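Local coordinates for protein bradyzoite surface antigen BSR4 (Toxoplasma gondii, PDB 2JKS) that is a zinc-binding surface antigen of the bradyzoite stage, built from two SRS domains, and probably takes part in contacts between parasite and host, at residues 242-247 with 255-260. Residues are numbered along the deposited sequence; the frame is centred on the assembly and turned at random.
Sequences KSWWVT and ATLTIP
Trp244 and Trp245 share a first torsion, with CG beside the backbone N (chi1 -73° and -77°), but the second torsion turns their indoles differently, so that Trp244 meets Pro260 and Ile259 while Trp245 lies against Leu257. The setting is an antiparallel beta hairpin in the second SRS domain: strand 245-247, entered through a 3-10 turn, forms one border of a mixed five-stranded sheet and pairs with strand 254-258. Trp244 lays its indole across the chain just beyond the strand end, at about a right angle to Pro260. The prolyl CD sits over one face, 3.5 Å from the centroid of the five-membered ring of Trp244, a CH-pi contact. Ile259 lies by the benzo end of the same indole, its CG2 3.8 Å from Trp244 CZ3, while Phe237 and Phe240 add to the packing around this ring. Trp245 shares its side of the sheet with Leu257, Ala255 and Thr247. Leu257 CB stands almost on the normal of the six-membered ring of Trp245, 3.6 Å from its centroid. Leu257 CG is set anti to its own N (chi1 173°), and the second torsion then carries CD1 over the pyrrole end, within 3.7 Å of Trp245 NE1. The same methyl also meets Trp244 CB at 3.8 Å, near the plane of that indole, so one leucine touches both tryptophans; Tyr213 and Phe233 meet the Trp245 indole from elsewhere in the domain. On the other side of the sheet Val246 and Thr256 form the hydrogen-bonded pair, and the Thr256 hydroxyl bonds to Thr199 on the neighbouring strand. Past this pair the ladder takes one more rung, a nearly straight 2.9 Å bond from Thr258 N to Trp244 O.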
loop_
_atom_site.group_PDB
_atom_site.type_symbol
_atom_site.label_atom_id
_atom_site.label_comp_id
_atom_site.label_asym_id
_atom_site.label_seq_id
_atom_site.Cartn_x
_atom_site.Cartn_y
_atom_site.Cartn_z
ATOM N N LYS A 242 -24.446 12.970 18.148
ATOM C CA LYS A 242 -23.790 11.727 17.689
ATOM C C LYS A 242 -24.222 11.340 16.293
ATOM O O LYS A 242 -23.430 10.745 15.548
ATOM C CB LYS A 242 -24.111 10.554 18.623
ATOM C CG LYS A 242 -23.241 10.425 19.837
ATOM C CD LYS A 242 -23.574 9.105 20.551
ATOM C CE LYS A 242 -22.554 8.090 20.274
ATOM N NZ LYS A 242 -22.509 7.175 21.452
ATOM N N SER A 243 -25.459 11.675 15.925
ATOM C CA SER A 243 -25.976 11.293 14.597
ATOM C C SER A 243 -25.268 12.010 13.452
ATOM O O SER A 243 -25.420 11.621 12.281
ATOM C CB SER A 243 -27.494 11.533 14.502
ATOM O OG SER A 243 -27.800 12.920 14.513
ATOM N N TRP A 244 -24.502 13.062 13.776
ATOM C CA TRP A 244 -23.697 13.762 12.754
ATOM C C TRP A 244 -22.632 12.807 12.142
ATOM O O TRP A 244 -22.158 13.007 11.034
ATOM C CB TRP A 244 -23.012 14.996 13.363
ATOM C CG TRP A 244 -23.888 16.219 13.691
ATOM C CD1 TRP A 244 -25.255 16.274 13.834
ATOM C CD2 TRP A 244 -23.398 17.543 14.014
ATOM N NE1 TRP A 244 -25.642 17.568 14.178
ATOM C CE2 TRP A 244 -24.516 18.351 14.313
ATOM C CE3 TRP A 244 -22.124 18.109 14.077
ATOM C CZ2 TRP A 244 -24.395 19.730 14.642
ATOM C CZ3 TRP A 244 -21.994 19.479 14.401
ATOM C CH2 TRP A 244 -23.136 20.272 14.671
ATOM N N TRP A 245 -22.243 11.781 12.884
ATOM C CA TRP A 245 -21.371 10.730 12.343
ATOM C C TRP A 245 -22.177 9.521 11.938
ATOM O O TRP A 245 -23.036 9.042 12.720
ATOM C CB TRP A 245 -20.406 10.248 13.392
ATOM C CG TRP A 245 -19.245 11.159 13.672
ATOM C CD1 TRP A 245 -19.112 12.018 14.712
ATOM C CD2 TRP A 245 -18.041 11.255 12.903
ATOM N NE1 TRP A 245 -17.895 12.659 14.652
ATOM C CE2 TRP A 245 -17.210 12.199 13.554
ATOM C CE3 TRP A 245 -17.562 10.605 11.750
ATOM C CZ2 TRP A 245 -15.939 12.531 13.071
ATOM C CZ3 TRP A 245 -16.280 10.927 11.272
ATOM C CH2 TRP A 245 -15.493 11.889 11.921
ATOM N N VAL A 246 -21.917 9.041 10.736
ATOM C CA VAL A 246 -22.373 7.709 10.308
ATOM C C VAL A 246 -21.212 6.795 9.852
ATOM O O VAL A 246 -20.401 7.135 8.995
ATOM C CB VAL A 246 -23.675 7.710 9.380
ATOM C CG1 VAL A 246 -24.329 9.092 9.236
ATOM C CG2 VAL A 246 -23.495 6.973 8.051
ATOM N N THR A 247 -21.159 5.632 10.475
ATOM C CA THR A 247 -20.110 4.659 10.266
ATOM C C THR A 247 -20.618 3.563 9.348
ATOM O O THR A 247 -21.749 3.060 9.509
ATOM C CB THR A 247 -19.648 4.102 11.610
ATOM O OG1 THR A 247 -19.177 5.192 12.401
ATOM C CG2 THR A 247 -18.513 3.080 11.450
ATOM N N ALA A 255 -15.890 6.284 8.262
ATOM C CA ALA A 255 -17.005 7.073 8.830
ATOM C C ALA A 255 -17.084 8.473 8.176
ATOM O O ALA A 255 -16.082 9.031 7.704
ATOM C CB ALA A 255 -16.871 7.197 10.378
ATOM N N THR A 256 -18.290 9.028 8.167
ATOM C CA THR A 256 -18.540 10.314 7.541
ATOM C C THR A 256 -19.207 11.248 8.529
ATOM O O THR A 256 -20.299 10.962 9.059
ATOM C CB THR A 256 -19.440 10.136 6.304
ATOM O OG1 THR A 256 -18.743 9.386 5.299
ATOM C CG2 THR A 256 -19.905 11.507 5.769
ATOM N N LEU A 257 -18.580 12.396 8.738
ATOM C CA LEU A 257 -19.181 13.458 9.543
ATOM C C LEU A 257 -19.911 14.437 8.601
ATOM O O LEU A 257 -19.367 14.811 7.569
ATOM C CB LEU A 257 -18.077 14.194 10.313
ATOM C CG LEU A 257 -18.499 15.450 11.077
ATOM C CD1 LEU A 257 -19.381 15.096 12.241
ATOM C CD2 LEU A 257 -17.236 16.198 11.573
ATOM N N THR A 258 -21.167 14.770 8.933
ATOM C CA THR A 258 -21.953 15.784 8.209
ATOM C C THR A 258 -22.401 16.783 9.236
ATOM O O THR A 258 -23.170 16.443 10.151
ATOM C CB THR A 258 -23.195 15.177 7.518
ATOM O OG1 THR A 258 -22.764 14.128 6.645
ATOM C CG2 THR A 258 -23.970 16.268 6.735
ATOM N N ILE A 259 -21.862 17.999 9.152
ATOM C CA ILE A 259 -22.299 19.078 10.007
ATOM C C ILE A 259 -23.460 19.753 9.282
ATOM O O ILE A 259 -23.228 20.298 8.234
ATOM C CB ILE A 259 -21.176 20.140 10.251
ATOM C CG1 ILE A 259 -19.961 19.526 10.985
ATOM C CG2 ILE A 259 -21.699 21.309 11.032
ATOM C CD1 ILE A 259 -18.708 20.421 10.869
ATOM N N PRO A 260 -24.696 19.717 9.843
ATOM C CA PRO A 260 -25.831 20.383 9.174
ATOM C C PRO A 260 -25.478 21.847 8.837
ATOM O O PRO A 260 -24.785 22.544 9.612
ATOM C CB PRO A 260 -26.968 20.271 10.213
ATOM C CG PRO A 260 -26.585 19.096 11.067
ATOM C CD PRO A 260 -25.112 19.044 11.088
#